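PDB 3IUP: putative NADPH:quinone oxidoreductase from Ralstonia eutropha, which binds NADPH and probably catalyses the NADPH-dependent reduction of quinones or related compounds. Local coordinates for residues L141-S152 with V331-Y342; G251-E262 with E295-M306. One frame throughout, in Å; residues are numbered along the deposited sequence. Where two conformers were deposited one is given.

Contact 1: residues L141-S152 with V331-Y342; sequences LPEGATPADGAS and VAELKTTFASHY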
loop_
_atom_site.group_PDB
_atom_site.type_symbol
_atom_site.label_atom_id
_atom_site.label_comp_id
_atom_site.label_asym_id
_atom_site.label_seq_id
_atom_site.Cartn_x
_atom_site.Cartn_y
_atom_site.Cartn_z
ATOM N N LEU A 141 -15.354 8.071 -33.944
ATOM C CA LEU A 141 -16.209 6.968 -33.561
ATOM C C LEU A 141 -16.543 6.115 -34.793
ATOM O O LEU A 141 -16.567 6.619 -35.906
ATOM C CB LEU A 141 -17.488 7.474 -32.882
ATOM C CG LEU A 141 -17.282 8.043 -31.458
ATOM C CD1 LEU A 141 -18.605 8.536 -30.920
ATOM C CD2 LEU A 141 -16.600 6.997 -30.507
ATOM N N PRO A 142 -16.817 4.827 -34.592
ATOM C CA PRO A 142 -17.133 3.988 -35.745
ATOM C C PRO A 142 -18.483 4.296 -36.392
ATOM O O PRO A 142 -19.335 4.930 -35.797
ATOM C CB PRO A 142 -17.138 2.572 -35.151
ATOM C CG PRO A 142 -17.357 2.720 -33.709
ATOM C CD PRO A 142 -17.057 4.139 -33.313
ATOM N N GLU A 143 -18.666 3.820 -37.621
ATOM C CA GLU A 143 -19.893 4.041 -38.373
ATOM C C GLU A 143 -21.069 3.526 -37.571
ATOM O O GLU A 143 -20.997 2.466 -36.942
ATOM C CB GLU A 143 -19.850 3.333 -39.745
ATOM C CG GLU A 143 -20.592 4.129 -40.814
ATOM C CD GLU A 143 -19.788 5.337 -41.288
ATOM O OE1 GLU A 143 -18.654 5.118 -41.774
ATOM O OE2 GLU A 143 -20.273 6.500 -41.186
ATOM N N GLY A 144 -22.141 4.307 -37.554
ATOM C CA GLY A 144 -23.344 3.912 -36.841
ATOM C C GLY A 144 -23.284 4.145 -35.340
ATOM O O GLY A 144 -24.217 3.766 -34.630
ATOM N N ALA A 145 -22.214 4.778 -34.838
ATOM C CA ALA A 145 -22.162 5.163 -33.423
ATOM C C ALA A 145 -22.709 6.593 -33.254
ATOM O O ALA A 145 -22.246 7.502 -33.903
ATOM C CB ALA A 145 -20.744 5.076 -32.906
ATOM N N THR A 146 -23.730 6.769 -32.422
ATOM C CA THR A 146 -24.243 8.103 -32.059
ATOM C C THR A 146 -23.294 8.718 -31.019
ATOM O O THR A 146 -22.530 7.994 -30.388
ATOM C CB THR A 146 -25.620 7.983 -31.412
ATOM O OG1 THR A 146 -25.515 7.138 -30.250
ATOM C CG2 THR A 146 -26.645 7.386 -32.388
ATOM N N PRO A 147 -23.380 10.039 -30.764
ATOM C CA PRO A 147 -22.634 10.558 -29.604
ATOM C C PRO A 147 -22.912 9.786 -28.302
ATOM O O PRO A 147 -21.969 9.472 -27.579
ATOM C CB PRO A 147 -23.124 12.005 -29.516
ATOM C CG PRO A 147 -23.246 12.352 -31.004
ATOM C CD PRO A 147 -23.946 11.143 -31.577
ATOM N N ALA A 148 -24.176 9.457 -28.033
ATOM C CA ALA A 148 -24.492 8.619 -26.861
ATOM C C ALA A 148 -23.685 7.326 -26.815
ATOM O O ALA A 148 -23.125 6.965 -25.758
ATOM C CB ALA A 148 -25.956 8.306 -26.778
ATOM N N ASP A 149 -23.597 6.636 -27.953
ATOM C CA ASP A 149 -22.822 5.401 -28.047
ATOM C C ASP A 149 -21.341 5.581 -27.685
ATOM O O ASP A 149 -20.720 4.657 -27.193
ATOM C CB ASP A 149 -22.923 4.764 -29.473
ATOM C CG ASP A 149 -24.320 4.270 -29.809
ATOM O OD1 ASP A 149 -25.080 3.884 -28.880
ATOM O OD2 ASP A 149 -24.683 4.263 -31.010
ATOM N N GLY A 150 -20.785 6.762 -27.923
ATOM C CA GLY A 150 -19.386 7.037 -27.639
ATOM C C GLY A 150 -19.083 7.951 -26.487
ATOM O O GLY A 150 -17.940 8.333 -26.290
ATOM N N ALA A 151 -20.098 8.297 -25.715
ATOM C CA ALA A 151 -19.980 9.321 -24.676
ATOM C C ALA A 151 -18.996 8.934 -23.570
ATOM O O ALA A 151 -18.449 9.800 -22.883
ATOM C CB ALA A 151 -21.345 9.557 -24.083
ATOM N N SER A 152 -18.872 7.622 -23.381
ATOM C CA SER A 152 -18.110 7.053 -22.278
ATOM C C SER A 152 -16.963 6.228 -22.832
ATOM O O SER A 152 -16.668 5.163 -22.317
ATOM C CB SER A 152 -19.035 6.169 -21.431
ATOM O OG SER A 152 -19.991 6.962 -20.723
ATOM N N VAL A 331 -12.931 1.118 -29.595
ATOM C CA VAL A 331 -13.716 1.457 -30.793
ATOM C C VAL A 331 -14.300 0.195 -31.433
ATOM O O VAL A 331 -15.481 0.159 -31.772
ATOM C CB VAL A 331 -12.910 2.319 -31.793
ATOM C CG1 VAL A 331 -13.606 2.333 -33.222
ATOM C CG2 VAL A 331 -12.725 3.734 -31.198
ATOM N N ALA A 332 -13.492 -0.864 -31.508
ATOM C CA ALA A 332 -13.893 -2.104 -32.141
ATOM C C ALA A 332 -15.038 -2.805 -31.404
ATOM O O ALA A 332 -15.801 -3.519 -32.020
ATOM C CB ALA A 332 -12.674 -3.050 -32.254
ATOM N N GLU A 333 -15.152 -2.602 -30.093
ATOM C CA GLU A 333 -16.116 -3.337 -29.266
ATOM C C GLU A 333 -16.970 -2.350 -28.512
ATOM O O GLU A 333 -17.462 -2.626 -27.394
ATOM C CB GLU A 333 -15.370 -4.276 -28.320
ATOM C CG GLU A 333 -14.604 -5.378 -29.069
ATOM C CD GLU A 333 -13.640 -6.166 -28.206
ATOM O OE1 GLU A 333 -13.825 -6.279 -26.964
ATOM O OE2 GLU A 333 -12.668 -6.708 -28.788
ATOM N N LEU A 334 -17.195 -1.206 -29.155
ATOM C CA LEU A 334 -17.825 -0.076 -28.500
ATOM C C LEU A 334 -19.212 -0.409 -28.011
ATOM O O LEU A 334 -19.590 -0.002 -26.922
ATOM C CB LEU A 334 -17.866 1.147 -29.421
ATOM C CG LEU A 334 -18.385 2.434 -28.781
ATOM C CD1 LEU A 334 -17.522 2.871 -27.629
ATOM C CD2 LEU A 334 -18.447 3.551 -29.847
ATOM N N LYS A 335 -19.968 -1.155 -28.812
ATOM C CA LYS A 335 -21.361 -1.449 -28.480
ATOM C C LYS A 335 -21.546 -2.842 -27.872
ATOM O O LYS A 335 -22.667 -3.230 -27.513
ATOM C CB LYS A 335 -22.238 -1.283 -29.731
ATOM C CG LYS A 335 -22.489 0.153 -30.179
ATOM C CD LYS A 335 -23.418 0.154 -31.359
ATOM C CE LYS A 335 -23.758 1.531 -31.812
ATOM N NZ LYS A 335 -24.463 1.546 -33.120
ATOM N N THR A 336 -20.457 -3.590 -27.723
ATOM C CA THR A 336 -20.530 -4.909 -27.136
ATOM C C THR A 336 -19.796 -4.891 -25.806
ATOM O O THR A 336 -20.383 -4.531 -24.801
ATOM C CB THR A 336 -20.014 -5.953 -28.114
ATOM O OG1 THR A 336 -18.677 -5.637 -28.487
ATOM C CG2 THR A 336 -20.914 -5.980 -29.364
ATOM N N THR A 337 -18.514 -5.216 -25.801
ATOM C CA THR A 337 -17.742 -5.260 -24.548
ATOM C C THR A 337 -17.827 -3.951 -23.741
ATOM O O THR A 337 -17.948 -3.973 -22.524
ATOM C CB THR A 337 -16.292 -5.517 -24.864
ATOM O OG1 THR A 337 -16.207 -6.618 -25.763
ATOM C CG2 THR A 337 -15.487 -5.771 -23.585
ATOM N N PHE A 338 -17.811 -2.825 -24.440
ATOM C CA PHE A 338 -17.700 -1.534 -23.777
ATOM C C PHE A 338 -19.008 -0.766 -23.746
ATOM O O PHE A 338 -19.014 0.439 -23.491
ATOM C CB PHE A 338 -16.551 -0.764 -24.410
ATOM C CG PHE A 338 -15.243 -1.438 -24.221
ATOM C CD1 PHE A 338 -14.629 -1.450 -22.971
ATOM C CD2 PHE A 338 -14.644 -2.128 -25.249
ATOM C CE1 PHE A 338 -13.429 -2.110 -22.784
ATOM C CE2 PHE A 338 -13.443 -2.786 -25.055
ATOM C CZ PHE A 338 -12.842 -2.778 -23.817
ATOM N N ALA A 339 -20.130 -1.456 -23.935
ATOM C CA ALA A 339 -21.440 -0.806 -23.826
ATOM C C ALA A 339 -21.638 -0.197 -22.419
ATOM O O ALA A 339 -21.182 -0.775 -21.404
ATOM C CB ALA A 339 -22.576 -1.805 -24.150
ATOM N N SER A 340 -22.255 0.988 -22.372
ATOM C CA SER A 340 -22.667 1.649 -21.120
ATOM C C SER A 340 -24.170 1.884 -21.067
ATOM O O SER A 340 -24.739 2.422 -22.013
ATOM C CB SER A 340 -22.035 3.029 -20.997
ATOM O OG SER A 340 -20.650 2.961 -20.848
ATOM N N HIS A 341 -24.774 1.579 -19.920
ATOM C CA HIS A 341 -26.193 1.875 -19.695
ATOM C C HIS A 341 -26.360 3.187 -18.932
ATOM O O HIS A 341 -25.637 3.427 -17.964
ATOM C CB HIS A 341 -26.841 0.761 -18.865
ATOM C CG HIS A 341 -28.237 1.084 -18.412
ATOM N ND1 HIS A 341 -29.324 1.038 -19.270
ATOM C CD2 HIS A 341 -28.726 1.453 -17.197
ATOM C CE1 HIS A 341 -30.419 1.375 -18.603
ATOM N NE2 HIS A 341 -30.084 1.635 -17.348
ATOM N N TYR A 342 -27.301 4.029 -19.364
ATOM C CA TYR A 342 -27.686 5.212 -18.594
ATOM C C TYR A 342 -29.154 5.102 -18.253
ATOM O O TYR A 342 -29.929 4.628 -19.078
ATOM C CB TYR A 342 -27.472 6.475 -19.420
ATOM C CG TYR A 342 -26.105 6.509 -20.052
ATOM C CD1 TYR A 342 -24.970 6.832 -19.298
ATOM C CD2 TYR A 342 -25.929 6.160 -21.364
ATOM C CE1 TYR A 342 -23.709 6.865 -19.888
ATOM C CE2 TYR A 342 -24.681 6.168 -21.956
ATOM C CZ TYR A 342 -23.568 6.524 -21.214
ATOM O OH TYR A 342 -22.340 6.503 -21.827
HETATM O O HOH W 1 -22.231 1.070 -34.594
HETATM O O HOH W 2 -22.203 5.275 -24.059
HETATM O O HOH W 3 -21.507 1.974 -26.835
HETATM O O HOH W 4 -19.252 3.058 -23.023
#

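Contact 2: residues G251-E262 with E295-M306; sequences GKLGGQILTCME and EFNRNFGMAWGM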
loop_
_atom_site.group_PDB
_atom_site.type_symbol
_atom_site.label_atom_id
_atom_site.label_comp_id
_atom_site.label_asym_id
_atom_site.label_seq_id
_atom_site.Cartn_x
_atom_site.Cartn_y
_atom_site.Cartn_z
ATOM N N GLY A 251 -13.458 1.551 4.443
ATOM C CA GLY A 251 -13.910 0.348 5.037
ATOM C C GLY A 251 -12.924 -0.810 5.001
ATOM O O GLY A 251 -11.705 -0.616 5.026
ATOM N N LYS A 252 -13.470 -2.011 4.946
ATOM C CA LYS A 252 -12.700 -3.198 5.247
ATOM C C LYS A 252 -12.368 -4.096 4.073
ATOM O O LYS A 252 -11.631 -5.082 4.265
ATOM C CB LYS A 252 -13.477 -4.030 6.265
ATOM C CG LYS A 252 -13.517 -3.350 7.611
ATOM C CD LYS A 252 -14.235 -4.246 8.629
ATOM C CE LYS A 252 -14.478 -3.528 9.943
ATOM N NZ LYS A 252 -14.899 -4.510 10.997
ATOM N N LEU A 253 -12.923 -3.805 2.905
ATOM C CA LEU A 253 -12.896 -4.738 1.790
ATOM C C LEU A 253 -11.460 -5.012 1.295
ATOM O O LEU A 253 -11.094 -6.143 1.018
ATOM C CB LEU A 253 -13.746 -4.228 0.641
ATOM C CG LEU A 253 -14.280 -5.168 -0.382
ATOM C CD1 LEU A 253 -14.767 -6.482 0.221
ATOM C CD2 LEU A 253 -15.405 -4.391 -1.134
ATOM N N GLY A 254 -10.640 -3.969 1.271
ATOM C CA GLY A 254 -9.253 -4.168 0.813
ATOM C C GLY A 254 -8.509 -5.184 1.656
ATOM O O GLY A 254 -7.826 -6.096 1.120
ATOM N N GLY A 255 -8.586 -5.046 2.985
ATOM C CA GLY A 255 -7.931 -5.975 3.867
ATOM C C GLY A 255 -8.535 -7.369 3.845
ATOM O O GLY A 255 -7.828 -8.385 3.927
ATOM N N GLN A 256 -9.868 -7.415 3.736
ATOM C CA GLN A 256 -10.533 -8.693 3.556
ATOM C C GLN A 256 -9.988 -9.456 2.362
ATOM O O GLN A 256 -9.735 -10.649 2.474
ATOM C CB GLN A 256 -12.013 -8.504 3.454
ATOM C CG GLN A 256 -12.603 -8.180 4.813
ATOM C CD GLN A 256 -14.048 -7.744 4.739
ATOM O OE1 GLN A 256 -14.498 -7.218 3.739
ATOM N NE2 GLN A 256 -14.747 -7.871 5.856
ATOM N N ILE A 257 -9.838 -8.772 1.223
ATOM C CA ILE A 257 -9.306 -9.391 0.020
ATOM C C ILE A 257 -7.890 -9.926 0.263
ATOM O O ILE A 257 -7.558 -11.080 -0.083
ATOM C CB ILE A 257 -9.301 -8.445 -1.167
ATOM C CG1 ILE A 257 -10.728 -8.068 -1.560
ATOM C CG2 ILE A 257 -8.526 -9.100 -2.361
ATOM C CD1 ILE A 257 -10.864 -6.877 -2.452
ATOM N N LEU A 258 -7.031 -9.092 0.862
ATOM C CA LEU A 258 -5.665 -9.535 1.169
ATOM C C LEU A 258 -5.694 -10.767 2.070
ATOM O O LEU A 258 -4.916 -11.727 1.866
ATOM C CB LEU A 258 -4.854 -8.406 1.793
ATOM C CG LEU A 258 -4.501 -7.276 0.826
ATOM C CD1 LEU A 258 -3.963 -6.049 1.584
ATOM C CD2 LEU A 258 -3.487 -7.818 -0.249
ATOM N N THR A 259 -6.516 -10.733 3.100
ATOM C CA THR A 259 -6.607 -11.853 4.027
ATOM C C THR A 259 -6.990 -13.144 3.279
ATOM O O THR A 259 -6.386 -14.217 3.487
ATOM C CB THR A 259 -7.599 -11.506 5.186
ATOM O OG1 THR A 259 -7.156 -10.322 5.858
ATOM C CG2 THR A 259 -7.756 -12.646 6.200
ATOM N N CYS A 260 -8.009 -13.051 2.429
ATOM C CA CYS A 260 -8.474 -14.239 1.696
ATOM C C CYS A 260 -7.467 -14.690 0.666
ATOM O O CYS A 260 -7.288 -15.885 0.453
ATOM C CB CYS A 260 -9.830 -13.996 1.047
ATOM S SG CYS A 260 -11.130 -13.754 2.244
HETATM N N MSE A 261 -6.735 -13.740 0.061
HETATM C CA MSE A 261 -5.698 -14.112 -0.900
HETATM C C MSE A 261 -4.601 -14.929 -0.170
HETATM O O MSE A 261 -4.076 -15.913 -0.698
HETATM C CB MSE A 261 -5.055 -12.872 -1.518
HETATM C CG MSE A 261 -5.822 -12.262 -2.583
HETATM SE SE MSE A 261 -4.954 -10.630 -3.234
HETATM C CE MSE A 261 -6.167 -10.305 -4.698
ATOM N N GLU A 262 -4.228 -14.502 1.013
ATOM C CA GLU A 262 -3.161 -15.192 1.736
ATOM C C GLU A 262 -3.696 -16.582 2.164
ATOM O O GLU A 262 -2.955 -17.559 2.100
ATOM C CB GLU A 262 -2.699 -14.374 2.920
ATOM C CG GLU A 262 -1.584 -14.981 3.722
ATOM C CD GLU A 262 -0.233 -15.064 3.016
ATOM O OE1 GLU A 262 -0.080 -14.766 1.800
ATOM O OE2 GLU A 262 0.717 -15.488 3.724
ATOM N N GLU A 295 -9.655 0.409 7.039
ATOM C CA GLU A 295 -9.298 -0.354 8.218
ATOM C C GLU A 295 -9.007 -1.808 7.895
ATOM O O GLU A 295 -9.786 -2.469 7.242
ATOM C CB GLU A 295 -10.455 -0.322 9.251
ATOM C CG GLU A 295 -10.065 -0.894 10.624
ATOM C CD GLU A 295 -11.252 -1.119 11.593
ATOM O OE1 GLU A 295 -12.426 -0.998 11.176
ATOM O OE2 GLU A 295 -10.983 -1.463 12.763
ATOM N N PHE A 296 -7.900 -2.338 8.394
ATOM C CA PHE A 296 -7.618 -3.754 8.220
ATOM C C PHE A 296 -6.678 -4.312 9.273
ATOM O O PHE A 296 -5.839 -3.574 9.773
ATOM C CB PHE A 296 -7.060 -4.042 6.828
ATOM C CG PHE A 296 -5.840 -3.224 6.447
ATOM C CD1 PHE A 296 -4.567 -3.700 6.698
ATOM C CD2 PHE A 296 -5.971 -2.010 5.787
ATOM C CE1 PHE A 296 -3.438 -2.958 6.297
ATOM C CE2 PHE A 296 -4.861 -1.283 5.356
ATOM C CZ PHE A 296 -3.590 -1.758 5.641
ATOM N N ASN A 297 -6.862 -5.590 9.607
ATOM C CA ASN A 297 -5.895 -6.378 10.364
ATOM C C ASN A 297 -4.868 -6.956 9.426
ATOM O O ASN A 297 -5.185 -7.247 8.335
ATOM C CB ASN A 297 -6.574 -7.489 11.120
ATOM C CG ASN A 297 -7.166 -6.960 12.386
ATOM O OD1 ASN A 297 -6.484 -6.223 13.101
ATOM N ND2 ASN A 297 -8.444 -7.226 12.615
ATOM N N ARG A 298 -3.641 -7.065 9.853
ATOM C CA ARG A 298 -2.604 -7.464 8.930
ATOM C C ARG A 298 -2.318 -8.948 9.058
ATOM O O ARG A 298 -1.200 -9.324 9.401
ATOM C CB ARG A 298 -1.357 -6.656 9.246
ATOM C CG ARG A 298 -1.527 -5.191 8.865
ATOM C CD ARG A 298 -0.414 -4.283 9.471
ATOM N NE ARG A 298 -0.257 -4.524 10.889
ATOM C CZ ARG A 298 -1.135 -4.179 11.826
ATOM N NH1 ARG A 298 -2.249 -3.549 11.504
ATOM N NH2 ARG A 298 -0.937 -4.514 13.083
ATOM N N ASN A 299 -3.271 -9.801 8.754
ATOM C CA ASN A 299 -3.106 -11.228 8.963
ATOM C C ASN A 299 -2.817 -11.917 7.633
ATOM O O ASN A 299 -3.361 -12.985 7.350
ATOM C CB ASN A 299 -4.372 -11.788 9.649
ATOM C CG ASN A 299 -5.644 -11.233 9.048
ATOM O OD1 ASN A 299 -5.606 -10.582 7.997
ATOM N ND2 ASN A 299 -6.775 -11.456 9.715
ATOM N N PHE A 300 -1.973 -11.294 6.808
ATOM C CA PHE A 300 -1.704 -11.783 5.492
ATOM C C PHE A 300 -0.218 -11.731 5.132
ATOM O O PHE A 300 0.161 -11.769 3.981
ATOM C CB PHE A 300 -2.603 -11.042 4.484
ATOM C CG PHE A 300 -2.710 -9.541 4.707
ATOM C CD1 PHE A 300 -1.644 -8.697 4.439
ATOM C CD2 PHE A 300 -3.888 -8.964 5.177
ATOM C CE1 PHE A 300 -1.774 -7.309 4.639
ATOM C CE2 PHE A 300 -3.999 -7.611 5.370
ATOM C CZ PHE A 300 -2.952 -6.780 5.105
ATOM N N GLY A 301 0.640 -11.725 6.141
ATOM C CA GLY A 301 2.070 -11.785 5.906
ATOM C C GLY A 301 2.624 -10.447 5.460
ATOM O O GLY A 301 1.987 -9.420 5.634
HETATM N N MSE A 302 3.813 -10.489 4.877
HETATM C CA MSE A 302 4.581 -9.300 4.557
HETATM C C MSE A 302 4.591 -8.968 3.073
HETATM O O MSE A 302 4.997 -7.880 2.689
HETATM C CB MSE A 302 6.005 -9.489 5.085
HETATM C CG MSE A 302 6.038 -9.812 6.574
HETATM SE SE MSE A 302 5.432 -8.259 7.537
HETATM C CE MSE A 302 6.935 -7.165 7.072
ATOM N N ALA A 303 4.140 -9.904 2.219
ATOM C CA ALA A 303 4.245 -9.729 0.766
ATOM C C ALA A 303 2.952 -9.164 0.195
ATOM O O ALA A 303 2.117 -9.859 -0.412
ATOM C CB ALA A 303 4.669 -11.043 0.032
ATOM N N TRP A 304 2.752 -7.866 0.464
ATOM C CA TRP A 304 1.537 -7.193 0.096
ATOM C C TRP A 304 1.791 -5.729 -0.141
ATOM O O TRP A 304 2.754 -5.143 0.393
ATOM C CB TRP A 304 0.453 -7.352 1.201
ATOM C CG TRP A 304 0.786 -6.651 2.481
ATOM C CD1 TRP A 304 1.537 -7.123 3.482
ATOM C CD2 TRP A 304 0.389 -5.309 2.868
ATOM N NE1 TRP A 304 1.689 -6.172 4.451
ATOM C CE2 TRP A 304 0.983 -5.052 4.116
ATOM C CE3 TRP A 304 -0.409 -4.322 2.275
ATOM C CZ2 TRP A 304 0.802 -3.863 4.807
ATOM C CZ3 TRP A 304 -0.580 -3.132 2.946
ATOM C CH2 TRP A 304 0.001 -2.916 4.216
ATOM N N GLY A 305 0.919 -5.156 -0.940
ATOM C CA GLY A 305 0.900 -3.714 -1.140
ATOM C C GLY A 305 -0.519 -3.257 -1.349
ATOM O O GLY A 305 -1.406 -4.023 -1.846
HETATM N N MSE A 306 -0.725 -1.981 -1.050
HETATM C CA MSE A 306 -2.011 -1.333 -1.250
HETATM C C MSE A 306 -1.668 0.068 -1.724
HETATM O O MSE A 306 -0.715 0.704 -1.204
HETATM C CB MSE A 306 -2.810 -1.240 0.056
HETATM C CG MSE A 306 -4.177 -0.684 -0.159
HETATM SE SE MSE A 306 -5.158 -0.626 1.603
HETATM C CE MSE A 306 -5.352 -2.546 1.986
HETATM O O HOH W 5 -10.189 -4.996 6.377
HETATM O O HOH W 6 -4.998 -14.866 5.733
#

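Contact 1: residues L141-S152 with V331-Y342
The isobutyl group of L334 fills the apolar middle of this contact. With CG anti to the backbone N (chi1 -174°), the branch reaches over to 141-152, where CD2 meets P142 CD at 3.8 Å and lies against L141 CD2 and A145 CB; the L141 and L334 side chains meet almost at right angles. V331 extends the patch, its CG1 3.8 Å from P142 CG.

Charged and polar groups flank this patch. K335, extended beyond CG, runs out to the turn 142-145 and donates from NZ to G144 O at 2.7 Å, approaching from above the carbonyl plane. The same ammonium forms a longer salt bridge, 3.4 Å, with D149 OD2, and a water links it to E143 O. The D149 carboxylate is held in turn by the capping box at the start of helix 147-150: OD2 accepts from T146 N, while T146 OG1 accepts from D149 N. At the other end S152 OG and Y342 OH share a 2.6 Å hydrogen bond, the serine oxygen lying in the plane of the tyrosine ring at its edge. Further waters join A148 O to Y342 OH and D149 O to L334 O.

The contact thus ties the chain following strand 138-140, with its short helix 147-150, to the chain leading from helix 320-332 to strand 344-347; the S152 side chain is about 8 Å from the bound NADPH. F338 and S340 rest on helix 183-195, whereas A148, A151 and Y342 pack against L370 of strand 369-372, and P147 and A151 against strand 34-43.

Contact 2: residues G251-E262 with E295-M306
Helix 253-262 runs nearly antiparallel to strand 304-306, their axes 10.4 Å apart at an angle of 162°, while the backbone of 295-300 passes close along the helix at G255 and T259. This is helix-on-sheet packing in a Rossmann-type nucleotide-binding domain: the helix follows strand 243-249 and lies against strands 281-285 and 304-308, the latter outermost of the parallel sheet within this chain.

Near the start of the helix, E295 N donates to G251 O at 3.1 Å, and a water bridges K252 O and E295 O. In the conformer given for E295, K252 NZ and E295 OE1 are 4.3 Å apart, beyond a salt bridge. At G255 the backbones come very close, with F296 CB 3.6 Å from its CA, an approach that the glycine permits.

L258 and F300 dominate the apolar packing. F300 holds CG between its backbone N and carbonyl carbon (chi1 43°), which turns the ring to the helix; L258 CB sits over one face in a CH-pi contact, 3.7 Å from the centroid, and R298 CA covers the opposite face. L258 CD1 reaches M306 CE at 3.8 Å and also touches the W304 indole. In the second subunit a strand pairs antiparallel with E295, F296, G305 and M306, extending the sheet across the dimer interface.

Farther along the helix, E262 CB packs on F300 CB, while its carboxylate is bound by K281 and S277 N. T259 OG1 approaches the F300 ring at its edge, in plane, 3.6 Å from CD2, and a water joins T259 O to N299 O.

The two contacts lie on opposite sides of the chain's centre, about 37 Å apart between centres, with contact 2 nested in the loop that contact 1 closes. They share no helix or strand. Both are partly buried, each combining a buried apolar centre with exposed residues at its margin. Contact 1 joins loops and short helix ends, and relies on a lysine, a carboxylate and bridging waters around one leucine. Contact 2 sets a helix against strands and the loop between them, where glycines and aromatic rings predominate and direct polar bonds are few. Contact 2 also adjoins the second subunit, whereas no other chain of the assembly touches the segments of contact 1.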